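Local coordinates for protein borrelidin polyketide synthase, type I (Streptomyces parvulus, PDB 6OBT) that probably catalyses the dehydration of a beta-hydroxyacyl polyketide intermediate to its alpha,beta-unsaturated form during borrelidin biosynthesis, at residues P68-H73 and L80-V85; V84-L89 and L105-P110; G180-L185 and F231-H236. All coordinates share one frame; numbering follows the deposited sequence.

Contact 1: residues P68-H73 and L80-V85; sequences PWLADH and LLPGVV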
ATOM      1  N   PRO A  68      -7.868  19.166  13.108  1.00 52.71           N
ATOM      2  CA  PRO A  68      -7.772  19.799  14.435  1.00 57.97           C
ATOM      3  C   PRO A  68      -8.928  19.465  15.356  1.00 56.11           C
ATOM      4  O   PRO A  68      -8.742  19.502  16.577  1.00 49.76           O
ATOM      5  CB  PRO A  68      -7.712  21.302  14.119  1.00 66.01           C
ATOM      6  CG  PRO A  68      -8.117  21.439  12.694  1.00 67.82           C
ATOM      7  CD  PRO A  68      -7.784  20.149  12.014  1.00 62.61           C
ATOM      8  N   TRP A  69     -10.100  19.115  14.820  1.00 56.48           N
ATOM      9  CA  TRP A  69     -11.225  18.765  15.679  1.00 55.07           C
ATOM     10  C   TRP A  69     -10.977  17.484  16.468  1.00 50.32           C
ATOM     11  O   TRP A  69     -11.705  17.219  17.425  1.00 49.62           O
ATOM     12  CB  TRP A  69     -12.517  18.651  14.851  1.00 52.79           C
ATOM     13  CG  TRP A  69     -12.449  17.642  13.759  1.00 49.86           C
ATOM     14  CD1 TRP A  69     -12.079  17.859  12.461  1.00 53.01           C
ATOM     15  CD2 TRP A  69     -12.741  16.246  13.866  1.00 44.73           C
ATOM     16  NE1 TRP A  69     -12.119  16.679  11.755  1.00 52.98           N
ATOM     17  CE2 TRP A  69     -12.522  15.673  12.593  1.00 47.33           C
ATOM     18  CE3 TRP A  69     -13.162  15.423  14.915  1.00 43.95           C
ATOM     19  CZ2 TRP A  69     -12.709  14.316  12.341  1.00 44.84           C
ATOM     20  CZ3 TRP A  69     -13.345  14.072  14.663  1.00 45.16           C
ATOM     21  CH2 TRP A  69     -13.120  13.533  13.385  1.00 49.44           C
ATOM     22  N   LEU A  70      -9.956  16.700  16.114  1.00 44.67           N
ATOM     23  CA  LEU A  70      -9.602  15.544  16.932  1.00 42.98           C
ATOM     24  C   LEU A  70      -9.146  15.947  18.338  1.00 43.43           C
ATOM     25  O   LEU A  70      -9.198  15.123  19.258  1.00 47.44           O
ATOM     26  CB  LEU A  70      -8.517  14.720  16.223  1.00 43.94           C
ATOM     27  CG  LEU A  70      -8.976  13.864  15.032  1.00 45.33           C
ATOM     28  CD1 LEU A  70      -7.786  13.224  14.300  1.00 47.47           C
ATOM     29  CD2 LEU A  70      -9.968  12.798  15.467  1.00 46.09           C
ATOM     30  N   ALA A  71      -8.724  17.197  18.537  1.00 41.82           N
ATOM     31  CA  ALA A  71      -8.383  17.640  19.883  1.00 49.51           C
ATOM     32  C   ALA A  71      -9.614  17.799  20.765  1.00 53.82           C
ATOM     33  O   ALA A  71      -9.473  18.012  21.976  1.00 53.00           O
ATOM     34  CB  ALA A  71      -7.607  18.956  19.833  1.00 57.97           C
ATOM     35  N   ASP A  72     -10.808  17.711  20.189  1.00 51.56           N
ATOM     36  CA  ASP A  72     -12.056  17.808  20.935  1.00 50.21           C
ATOM     37  C   ASP A  72     -12.429  16.512  21.652  1.00 50.41           C
ATOM     38  O   ASP A  72     -13.492  16.456  22.284  1.00 52.33           O
ATOM     39  CB  ASP A  72     -13.190  18.215  19.986  1.00 48.28           C
ATOM     40  CG  ASP A  72     -13.103  19.668  19.554  1.00 53.13           C
ATOM     41  OD1 ASP A  72     -13.897  20.085  18.689  1.00 56.35           O
ATOM     42  OD2 ASP A  72     -12.252  20.408  20.087  1.00 58.28           O
ATOM     43  N   HIS A  73     -11.626  15.457  21.531  1.00 44.02           N
ATOM     44  CA  HIS A  73     -11.827  14.203  22.258  1.00 41.13           C
ATOM     45  C   HIS A  73     -10.624  13.955  23.177  1.00 43.93           C
ATOM     46  O   HIS A  73      -9.675  13.287  22.779  1.00 44.36           O
ATOM     47  CB  HIS A  73     -12.014  13.058  21.296  1.00 40.64           C
ATOM     48  CG  HIS A  73     -12.390  11.769  21.957  1.00 49.20           C
ATOM     49  ND1 HIS A  73     -11.457  10.828  22.340  1.00 47.14           N
ATOM     50  CD2 HIS A  73     -13.602  11.254  22.283  1.00 48.77           C
ATOM     51  CE1 HIS A  73     -12.076   9.798  22.893  1.00 50.11           C
ATOM     52  NE2 HIS A  73     -13.378  10.031  22.867  1.00 48.32           N
ATOM     53  N   LEU A  80      -7.043  11.297  22.651  1.00 39.93           N
ATOM     54  CA  LEU A  80      -7.179   9.940  22.153  1.00 43.64           C
ATOM     55  C   LEU A  80      -8.060   9.959  20.917  1.00 47.62           C
ATOM     56  O   LEU A  80      -9.070  10.674  20.880  1.00 40.49           O
ATOM     57  CB  LEU A  80      -7.824   8.999  23.177  1.00 48.57           C
ATOM     58  CG  LEU A  80      -7.217   8.691  24.539  1.00 56.07           C
ATOM     59  CD1 LEU A  80      -7.691   7.310  25.021  1.00 62.55           C
ATOM     60  CD2 LEU A  80      -5.726   8.796  24.536  1.00 57.33           C
ATOM     61  N   LEU A  81      -7.672   9.178  19.915  1.00 41.85           N
ATOM     62  CA  LEU A  81      -8.584   8.882  18.824  1.00 33.37           C
ATOM     63  C   LEU A  81      -9.804   8.161  19.392  1.00 39.83           C
ATOM     64  O   LEU A  81      -9.653   7.220  20.183  1.00 36.02           O
ATOM     65  CB  LEU A  81      -7.876   8.023  17.768  1.00 39.35           C
ATOM     66  CG  LEU A  81      -8.630   7.976  16.433  1.00 37.87           C
ATOM     67  CD1 LEU A  81      -8.563   9.339  15.746  1.00 35.99           C
ATOM     68  CD2 LEU A  81      -8.037   6.886  15.525  1.00 37.09           C
ATOM     69  N   PRO A  82     -11.016   8.601  19.086  1.00 38.73           N
ATOM     70  CA  PRO A  82     -12.176   7.898  19.639  1.00 36.03           C
ATOM     71  C   PRO A  82     -12.244   6.484  19.069  1.00 31.12           C
ATOM     72  O   PRO A  82     -11.962   6.255  17.892  1.00 30.85           O
ATOM     73  CB  PRO A  82     -13.372   8.771  19.228  1.00 37.63           C
ATOM     74  CG  PRO A  82     -12.870   9.722  18.209  1.00 47.16           C
ATOM     75  CD  PRO A  82     -11.371   9.785  18.289  1.00 39.31           C
ATOM     76  N   GLY A  83     -12.536   5.521  19.944  1.00 38.42           N
ATOM     77  CA  GLY A  83     -12.668   4.138  19.510  1.00 37.29           C
ATOM     78  C   GLY A  83     -13.652   3.948  18.373  1.00 37.43           C
ATOM     79  O   GLY A  83     -13.463   3.071  17.519  1.00 33.60           O
ATOM     80  N   VAL A  84     -14.700   4.769  18.317  1.00 36.86           N
ATOM     81  CA  VAL A  84     -15.658   4.621  17.221  1.00 36.45           C
ATOM     82  C   VAL A  84     -15.029   4.980  15.879  1.00 31.89           C
ATOM     83  O   VAL A  84     -15.578   4.618  14.837  1.00 31.36           O
ATOM     84  CB  VAL A  84     -16.933   5.456  17.442  1.00 39.27           C
ATOM     85  CG1 VAL A  84     -17.756   4.907  18.629  1.00 41.96           C
ATOM     86  CG2 VAL A  84     -16.593   6.919  17.631  1.00 37.53           C
ATOM     87  N   VAL A  85     -13.880   5.670  15.856  1.00 31.78           N
ATOM     88  CA  VAL A  85     -13.220   5.884  14.567  1.00 28.28           C
ATOM     89  C   VAL A  85     -12.865   4.543  13.929  1.00 32.11           C
ATOM     90  O   VAL A  85     -12.997   4.362  12.711  1.00 32.67           O
ATOM     91  CB  VAL A  85     -11.966   6.777  14.719  1.00 31.40           C
ATOM     92  CG1 VAL A  85     -11.088   6.653  13.470  1.00 36.96           C
ATOM     93  CG2 VAL A  85     -12.371   8.228  14.930  1.00 36.39           C
TER
HETATM   94  O   HOH W   1      -9.165  12.415  19.016  1.00 47.54           O
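His-73 and Pro-82 begin and end the HxxxGxxxxP signature of polyketide synthase dehydratases, and here the two residues meet across the hairpin that carries the chain to the helix of a hot-dog fold. The example shows how a peptide carbonyl can orient a signature side chain. His-73 ND1 donates to Leu-80 O at 2.8 Å, with an N-H...O angle of 141°. The donor sits above the carbonyl plane, 38° out of it, and the oxygen lies at the ring edge, somewhat tilted from the ring plane. An ordered water also donates to Leu-80 O, at 2.6 Å, so this oxygen accepts two bonds. The same water gives a second bond to Leu-70 O and thereby joins the 3-10 turn 68-72 to the segment before helix 83-97. The backbone adds a weak bond from Leu-80 N to His-73 O, while Leu-81 is tied by main-chain bonding to Leu-111. With CG of His-73 anti to the backbone N (chi1 -173°), the imidazole extends alongside Pro-82, whose CB stands over the ring centre in a CH-pi contact, 3.9 Å from the centroid. The ND1 hydrogen bond and the proline together restrict rotation of the ring, consistent with holding the signature histidine, the general base in this family, toward Asp-232 of helix 228-236. Beside this polar network the leucines make an apolar contact: the methyl carbon CD2 of Leu-70 lies 3.7 Å from CD1 of Leu-81.

Contact 2: residues V84-L89 and L105-P110; sequences VVWVEL and LTLQSP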
ATOM      1  N   VAL A  84     -14.700   4.769  18.317  1.00 36.86           N
ATOM      2  CA  VAL A  84     -15.658   4.621  17.221  1.00 36.45           C
ATOM      3  C   VAL A  84     -15.029   4.980  15.879  1.00 31.89           C
ATOM      4  O   VAL A  84     -15.578   4.618  14.837  1.00 31.36           O
ATOM      5  CB  VAL A  84     -16.933   5.456  17.442  1.00 39.27           C
ATOM      6  CG1 VAL A  84     -17.756   4.907  18.629  1.00 41.96           C
ATOM      7  CG2 VAL A  84     -16.593   6.919  17.631  1.00 37.53           C
ATOM      8  N   VAL A  85     -13.880   5.670  15.856  1.00 31.78           N
ATOM      9  CA  VAL A  85     -13.220   5.884  14.567  1.00 28.28           C
ATOM     10  C   VAL A  85     -12.865   4.543  13.929  1.00 32.11           C
ATOM     11  O   VAL A  85     -12.997   4.362  12.711  1.00 32.67           O
ATOM     12  CB  VAL A  85     -11.966   6.777  14.719  1.00 31.40           C
ATOM     13  CG1 VAL A  85     -11.088   6.653  13.470  1.00 36.96           C
ATOM     14  CG2 VAL A  85     -12.371   8.228  14.930  1.00 36.39           C
ATOM     15  N   TRP A  86     -12.423   3.578  14.740  1.00 30.67           N
ATOM     16  CA  TRP A  86     -12.045   2.295  14.157  1.00 31.67           C
ATOM     17  C   TRP A  86     -13.264   1.541  13.651  1.00 35.08           C
ATOM     18  O   TRP A  86     -13.158   0.774  12.692  1.00 30.99           O
ATOM     19  CB  TRP A  86     -11.281   1.449  15.168  1.00 28.05           C
ATOM     20  CG  TRP A  86     -10.016   2.136  15.725  1.00 31.82           C
ATOM     21  CD1 TRP A  86      -9.768   2.458  17.019  1.00 32.41           C
ATOM     22  CD2 TRP A  86      -8.865   2.560  14.976  1.00 33.18           C
ATOM     23  NE1 TRP A  86      -8.532   3.065  17.131  1.00 37.07           N
ATOM     24  CE2 TRP A  86      -7.961   3.137  15.889  1.00 37.92           C
ATOM     25  CE3 TRP A  86      -8.518   2.515  13.618  1.00 35.30           C
ATOM     26  CZ2 TRP A  86      -6.715   3.653  15.493  1.00 37.76           C
ATOM     27  CZ3 TRP A  86      -7.292   3.026  13.223  1.00 36.15           C
ATOM     28  CH2 TRP A  86      -6.407   3.593  14.158  1.00 34.84           C
ATOM     29  N   VAL A  87     -14.436   1.753  14.259  1.00 32.01           N
ATOM     30  CA  VAL A  87     -15.639   1.114  13.728  1.00 28.17           C
ATOM     31  C   VAL A  87     -16.048   1.765  12.412  1.00 28.07           C
ATOM     32  O   VAL A  87     -16.425   1.079  11.452  1.00 31.02           O
ATOM     33  CB  VAL A  87     -16.790   1.157  14.754  1.00 30.91           C
ATOM     34  CG1 VAL A  87     -18.005   0.363  14.205  1.00 32.61           C
ATOM     35  CG2 VAL A  87     -16.335   0.590  16.076  1.00 31.40           C
ATOM     36  N   GLU A  88     -16.029   3.102  12.371  1.00 24.21           N
ATOM     37  CA  GLU A  88     -16.292   3.840  11.142  1.00 29.37           C
ATOM     38  C   GLU A  88     -15.394   3.373   9.996  1.00 31.47           C
ATOM     39  O   GLU A  88     -15.865   3.161   8.860  1.00 31.56           O
ATOM     40  CB  GLU A  88     -16.116   5.341  11.433  1.00 33.16           C
ATOM     41  CG  GLU A  88     -15.657   6.209  10.245  1.00 34.88           C
ATOM     42  CD  GLU A  88     -16.818   6.582   9.351  1.00 44.17           C
ATOM     43  OE1 GLU A  88     -16.650   7.397   8.422  1.00 49.80           O
ATOM     44  OE2 GLU A  88     -17.916   6.044   9.588  1.00 50.09           O
ATOM     45  N   LEU A  89     -14.089   3.205  10.265  1.00 33.59           N
ATOM     46  CA  LEU A  89     -13.181   2.725   9.222  1.00 29.86           C
ATOM     47  C   LEU A  89     -13.518   1.300   8.803  1.00 29.96           C
ATOM     48  O   LEU A  89     -13.438   0.966   7.622  1.00 32.17           O
ATOM     49  CB  LEU A  89     -11.723   2.814   9.700  1.00 27.18           C
ATOM     50  CG  LEU A  89     -11.213   4.238   9.897  1.00 33.39           C
ATOM     51  CD1 LEU A  89      -9.782   4.258  10.474  1.00 32.83           C
ATOM     52  CD2 LEU A  89     -11.294   5.021   8.608  1.00 34.60           C
ATOM     53  N   LEU A 105     -15.867  -6.248  16.282  1.00 42.44           N
ATOM     54  CA  LEU A 105     -14.654  -5.435  16.364  1.00 42.79           C
ATOM     55  C   LEU A 105     -14.295  -5.235  17.831  1.00 42.71           C
ATOM     56  O   LEU A 105     -15.141  -4.835  18.638  1.00 41.69           O
ATOM     57  CB  LEU A 105     -14.807  -4.077  15.668  1.00 40.20           C
ATOM     58  CG  LEU A 105     -13.451  -3.428  15.357  1.00 38.42           C
ATOM     59  CD1 LEU A 105     -12.718  -4.200  14.258  1.00 39.70           C
ATOM     60  CD2 LEU A 105     -13.588  -1.967  14.985  1.00 40.75           C
ATOM     61  N   THR A 106     -13.048  -5.526  18.177  1.00 35.02           N
ATOM     62  CA  THR A 106     -12.581  -5.448  19.554  1.00 38.41           C
ATOM     63  C   THR A 106     -11.424  -4.467  19.599  1.00 40.30           C
ATOM     64  O   THR A 106     -10.456  -4.621  18.840  1.00 36.94           O
ATOM     65  CB  THR A 106     -12.132  -6.818  20.061  1.00 45.18           C
ATOM     66  OG1 THR A 106     -13.087  -7.810  19.657  1.00 51.34           O
ATOM     67  CG2 THR A 106     -12.032  -6.801  21.580  1.00 46.15           C
ATOM     68  N   LEU A 107     -11.535  -3.450  20.449  1.00 41.47           N
ATOM     69  CA  LEU A 107     -10.470  -2.456  20.521  1.00 45.76           C
ATOM     70  C   LEU A 107      -9.350  -2.948  21.431  1.00 50.52           C
ATOM     71  O   LEU A 107      -9.573  -3.726  22.363  1.00 49.03           O
ATOM     72  CB  LEU A 107     -11.019  -1.113  21.007  1.00 44.78           C
ATOM     73  CG  LEU A 107     -12.181  -0.589  20.150  1.00 43.91           C
ATOM     74  CD1 LEU A 107     -12.641   0.787  20.573  1.00 44.81           C
ATOM     75  CD2 LEU A 107     -11.806  -0.580  18.664  1.00 42.73           C
ATOM     76  N   GLN A 108      -8.123  -2.506  21.132  1.00 45.23           N
ATOM     77  CA  GLN A 108      -6.960  -2.918  21.910  1.00 49.62           C
ATOM     78  C   GLN A 108      -6.293  -1.651  22.423  1.00 49.36           C
ATOM     79  O   GLN A 108      -6.924  -0.892  23.164  1.00 53.23           O
ATOM     80  CB  GLN A 108      -6.052  -3.822  21.091  1.00 52.36           C
ATOM     81  CG  GLN A 108      -6.722  -5.093  20.596  1.00 61.18           C
ATOM     82  CD  GLN A 108      -5.754  -5.993  19.844  1.00 71.18           C
ATOM     83  OE1 GLN A 108      -4.555  -5.721  19.788  1.00 77.20           O
ATOM     84  NE2 GLN A 108      -6.273  -7.066  19.259  1.00 70.52           N
ATOM     85  N   SER A 109      -5.062  -1.373  22.027  1.00 52.20           N
ATOM     86  CA  SER A 109      -4.340  -0.216  22.529  1.00 52.06           C
ATOM     87  C   SER A 109      -4.982   1.066  22.009  1.00 49.03           C
ATOM     88  O   SER A 109      -5.371   1.130  20.838  1.00 45.30           O
ATOM     89  CB  SER A 109      -2.879  -0.271  22.076  1.00 50.87           C
ATOM     90  OG  SER A 109      -2.320  -1.547  22.329  1.00 62.35           O
ATOM     91  N   PRO A 110      -5.074   2.106  22.827  1.00 55.16           N
ATOM     92  CA  PRO A 110      -5.581   3.386  22.331  1.00 56.26           C
ATOM     93  C   PRO A 110      -4.517   4.110  21.517  1.00 50.99           C
ATOM     94  O   PRO A 110      -3.323   3.799  21.573  1.00 44.49           O
ATOM     95  CB  PRO A 110      -5.918   4.149  23.618  1.00 62.34           C
ATOM     96  CG  PRO A 110      -4.905   3.630  24.606  1.00 63.41           C
ATOM     97  CD  PRO A 110      -4.639   2.185  24.236  1.00 60.46           C
TER
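Leu-105 is the first residue of its segment to reach helix 83-97, and its CD2 methyl does all the touching. The methyl rests 3.6 Å from Trp-86 O and meets CG2 of Val-87 at 3.9 Å, so one branch covers both the helix backbone and a neighbouring side chain. Its CG stands anti to the backbone N (chi1 -162°), which sends the branch toward the helix, while the Leu-105 and Val-87 side chains run past each other in opposite directions. After the intervening Thr-106, Leu-107 returns to the helix: its CD2 approaches Trp-86 at CD1 (4.0 Å) and CB (4.1 Å), reaching the five-membered part of the indole at a slant. The two leucine methyls thus approach the CB of Trp-86 from the same, strand-facing side, Leu-105 CD2 also at 4.1 Å. Beyond Leu-107 the strand ends. Gln-108 and Ser-109 turn to polar partners, the first bonding Glu-152 through NE2 and the second His-150 through its carbonyl; the imidazole of His-150 also meets the Trp-86 indole with nearly parallel planes. The arrangement is that of a hot-dog fold, in which a sheet wraps around a central helix. Here the short axes lie 9.3 Å apart at 150°, and strand 101-107 is paired with strands 148-156 and 254-263. Because the side chains across the interface are hydrocarbon or indole, its cohesion comes from apolar burial and van der Waals contact, and directional bonding is left to the strand edges and the turn.

Contact 3: residues G180-L185 and F231-H236; sequences GFYDEL and FDAAVH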
ATOM      1  N   GLY A 180     -25.557  20.902  31.470  1.00 82.85           N
ATOM      2  CA  GLY A 180     -24.264  20.559  32.035  1.00 79.21           C
ATOM      3  C   GLY A 180     -23.915  19.087  31.984  1.00 71.06           C
ATOM      4  O   GLY A 180     -23.087  18.629  32.774  1.00 67.35           O
ATOM      5  N   PHE A 181     -24.579  18.317  31.116  1.00 64.46           N
ATOM      6  CA  PHE A 181     -24.177  16.929  30.889  1.00 65.09           C
ATOM      7  C   PHE A 181     -22.687  16.834  30.584  1.00 61.86           C
ATOM      8  O   PHE A 181     -21.978  15.966  31.114  1.00 59.91           O
ATOM      9  CB  PHE A 181     -25.011  16.342  29.752  1.00 62.63           C
ATOM     10  CG  PHE A 181     -24.494  15.043  29.200  1.00 58.06           C
ATOM     11  CD1 PHE A 181     -24.739  13.845  29.854  1.00 62.05           C
ATOM     12  CD2 PHE A 181     -23.789  15.013  27.996  1.00 54.51           C
ATOM     13  CE1 PHE A 181     -24.274  12.643  29.315  1.00 56.38           C
ATOM     14  CE2 PHE A 181     -23.334  13.823  27.466  1.00 54.11           C
ATOM     15  CZ  PHE A 181     -23.575  12.638  28.129  1.00 58.22           C
ATOM     16  N   TYR A 182     -22.181  17.759  29.769  1.00 60.99           N
ATOM     17  CA  TYR A 182     -20.773  17.726  29.396  1.00 60.99           C
ATOM     18  C   TYR A 182     -19.866  18.277  30.489  1.00 64.84           C
ATOM     19  O   TYR A 182     -18.712  17.844  30.599  1.00 59.95           O
ATOM     20  CB  TYR A 182     -20.569  18.485  28.090  1.00 56.22           C
ATOM     21  CG  TYR A 182     -21.097  17.693  26.925  1.00 57.07           C
ATOM     22  CD1 TYR A 182     -20.354  16.657  26.387  1.00 54.96           C
ATOM     23  CD2 TYR A 182     -22.358  17.944  26.397  1.00 57.17           C
ATOM     24  CE1 TYR A 182     -20.826  15.906  25.342  1.00 51.91           C
ATOM     25  CE2 TYR A 182     -22.841  17.200  25.339  1.00 53.97           C
ATOM     26  CZ  TYR A 182     -22.072  16.177  24.814  1.00 51.75           C
ATOM     27  OH  TYR A 182     -22.539  15.421  23.766  1.00 54.34           O
ATOM     28  N   ASP A 183     -20.349  19.225  31.295  1.00 68.51           N
ATOM     29  CA  ASP A 183     -19.569  19.637  32.456  1.00 69.93           C
ATOM     30  C   ASP A 183     -19.416  18.478  33.432  1.00 66.37           C
ATOM     31  O   ASP A 183     -18.341  18.282  34.017  1.00 67.04           O
ATOM     32  CB  ASP A 183     -20.218  20.846  33.129  1.00 76.56           C
ATOM     33  CG  ASP A 183     -20.244  22.069  32.227  1.00 85.52           C
ATOM     34  OD1 ASP A 183     -19.262  22.280  31.484  1.00 88.67           O
ATOM     35  OD2 ASP A 183     -21.248  22.815  32.255  1.00 92.05           O
ATOM     36  N   GLU A 184     -20.476  17.682  33.593  1.00 66.28           N
ATOM     37  CA  GLU A 184     -20.409  16.485  34.427  1.00 72.22           C
ATOM     38  C   GLU A 184     -19.387  15.487  33.887  1.00 63.94           C
ATOM     39  O   GLU A 184     -18.579  14.938  34.646  1.00 70.38           O
ATOM     40  CB  GLU A 184     -21.792  15.837  34.512  1.00 81.00           C
ATOM     41  CG  GLU A 184     -21.782  14.392  34.974  1.00 92.30           C
ATOM     42  CD  GLU A 184     -22.903  14.085  35.945  1.00109.84           C
ATOM     43  OE1 GLU A 184     -23.498  15.039  36.494  1.00116.68           O
ATOM     44  OE2 GLU A 184     -23.196  12.887  36.155  1.00113.98           O
ATOM     45  N   LEU A 185     -19.431  15.214  32.581  1.00 60.58           N
ATOM     46  CA  LEU A 185     -18.451  14.305  31.991  1.00 58.01           C
ATOM     47  C   LEU A 185     -17.038  14.842  32.170  1.00 59.96           C
ATOM     48  O   LEU A 185     -16.100  14.075  32.414  1.00 63.55           O
ATOM     49  CB  LEU A 185     -18.754  14.077  30.511  1.00 59.04           C
ATOM     50  CG  LEU A 185     -19.923  13.111  30.293  1.00 66.39           C
ATOM     51  CD1 LEU A 185     -20.148  12.862  28.825  1.00 65.51           C
ATOM     52  CD2 LEU A 185     -19.692  11.796  31.037  1.00 73.77           C
ATOM     53  N   PHE A 231     -20.944   9.910  15.686  1.00 33.82           N
ATOM     54  CA  PHE A 231     -20.819   8.516  16.098  1.00 35.25           C
ATOM     55  C   PHE A 231     -20.460   8.413  17.584  1.00 37.80           C
ATOM     56  O   PHE A 231     -21.058   7.621  18.326  1.00 37.91           O
ATOM     57  CB  PHE A 231     -19.758   7.842  15.204  1.00 35.60           C
ATOM     58  CG  PHE A 231     -19.903   6.342  15.050  1.00 34.06           C
ATOM     59  CD1 PHE A 231     -19.370   5.708  13.936  1.00 33.56           C
ATOM     60  CD2 PHE A 231     -20.506   5.569  16.027  1.00 34.19           C
ATOM     61  CE1 PHE A 231     -19.469   4.338  13.774  1.00 35.54           C
ATOM     62  CE2 PHE A 231     -20.605   4.202  15.877  1.00 35.35           C
ATOM     63  CZ  PHE A 231     -20.078   3.584  14.758  1.00 37.42           C
ATOM     64  N   ASP A 232     -19.491   9.216  18.050  1.00 36.28           N
ATOM     65  CA  ASP A 232     -19.086   9.104  19.446  1.00 35.53           C
ATOM     66  C   ASP A 232     -20.182   9.595  20.389  1.00 40.24           C
ATOM     67  O   ASP A 232     -20.403   9.015  21.464  1.00 38.11           O
ATOM     68  CB  ASP A 232     -17.797   9.890  19.704  1.00 35.85           C
ATOM     69  CG  ASP A 232     -17.321   9.746  21.118  1.00 41.71           C
ATOM     70  OD1 ASP A 232     -17.367  10.739  21.891  1.00 40.96           O
ATOM     71  OD2 ASP A 232     -16.936   8.613  21.473  1.00 43.87           O
ATOM     72  N   ALA A 233     -20.863  10.676  20.019  1.00 39.65           N
ATOM     73  CA  ALA A 233     -21.925  11.178  20.889  1.00 42.49           C
ATOM     74  C   ALA A 233     -23.097  10.203  20.958  1.00 44.35           C
ATOM     75  O   ALA A 233     -23.793  10.150  21.982  1.00 48.98           O
ATOM     76  CB  ALA A 233     -22.383  12.546  20.407  1.00 46.02           C
ATOM     77  N   ALA A 234     -23.310   9.407  19.904  1.00 42.43           N
ATOM     78  CA  ALA A 234     -24.318   8.348  19.952  1.00 39.96           C
ATOM     79  C   ALA A 234     -24.014   7.365  21.075  1.00 47.25           C
ATOM     80  O   ALA A 234     -24.918   6.937  21.808  1.00 45.87           O
ATOM     81  CB  ALA A 234     -24.389   7.621  18.608  1.00 42.74           C
ATOM     82  N   VAL A 235     -22.738   7.017  21.232  1.00 43.99           N
ATOM     83  CA  VAL A 235     -22.297   6.067  22.249  1.00 43.94           C
ATOM     84  C   VAL A 235     -22.182   6.729  23.614  1.00 47.89           C
ATOM     85  O   VAL A 235     -22.594   6.152  24.628  1.00 46.33           O
ATOM     86  CB  VAL A 235     -20.959   5.429  21.820  1.00 41.27           C
ATOM     87  CG1 VAL A 235     -20.404   4.579  22.952  1.00 44.85           C
ATOM     88  CG2 VAL A 235     -21.159   4.596  20.567  1.00 41.95           C
ATOM     89  N   HIS A 236     -21.591   7.928  23.693  1.00 47.50           N
ATOM     90  CA  HIS A 236     -21.349   8.479  25.017  1.00 46.58           C
ATOM     91  C   HIS A 236     -22.610   9.062  25.648  1.00 46.05           C
ATOM     92  O   HIS A 236     -22.605   9.387  26.838  1.00 50.88           O
ATOM     93  CB  HIS A 236     -20.189   9.502  24.989  1.00 46.66           C
ATOM     94  CG  HIS A 236     -20.502  10.833  24.363  1.00 46.68           C
ATOM     95  ND1 HIS A 236     -19.645  11.435  23.466  1.00 46.56           N
ATOM     96  CD2 HIS A 236     -21.505  11.722  24.575  1.00 49.78           C
ATOM     97  CE1 HIS A 236     -20.129  12.613  23.114  1.00 47.22           C
ATOM     98  NE2 HIS A 236     -21.261  12.811  23.769  1.00 48.29           N
TER
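Tyr-182 and His-236 are brought together by two different first torsions. The tyrosine has CG anti to its carbonyl carbon (chi1 -74°), which carries the phenol out from helix 181-187. In His-236, CG lies between the backbone N and the carbonyl carbon (chi1 74°), folding the imidazole back over its own helix, with Ala-233 CA against one face. The hydroxyl reaches the NE2 edge of the imidazole near its plane: Tyr-182 OH and His-236 NE2 are hydrogen-bonded at 2.9 Å, and the ring planes are perpendicular. On the far side of the imidazole, ND1 donates to Asp-232 OD1 at 2.9 Å, nearly in the ring plane but from above the carboxylate plane. Both ring nitrogens are therefore engaged, which should restrain the rotation of the imidazole from two sides. Tyr-182 OH also accepts from Leu-199 N, so the hydroxyl is itself held in place. Phe-181 flanks the pair, its CE2 lying 4.0 Å from His-236 CD2 while CZ points its edge at His-236 O, 3.6 Å away. The helices stay well apart, their short axes 13.7 Å from each other, and long aromatic side chains span the gap. His-236, held by Tyr-182, is then consistent with a second-shell residue that positions Asp-232. These two fit the DxxxQ/H signature on the second hot-dog helix of double-hot-dog dehydratases, where the aspartate is generally the acid partner of the histidine in the first.

From the N terminus, contact 1 closes first, pinching off a six-residue hairpin between 68-73 and 80-85. Contact 2 starts on the same stretch, sharing Val-84 and Val-85, and closes a longer loop formed by the rest of helix 83-97 and the start of strand 101-107. Contact 3 follows in series, bringing 180-185 to 231-236 across an excursion of 45 residues. None nests inside another or crosses it along the chain, yet they converge in space: Val-84 of the first helix packs on Phe-231, Asp-232 and Val-235 of the second. Together they join the signature hairpin, the two central helices and the small helix 181-187.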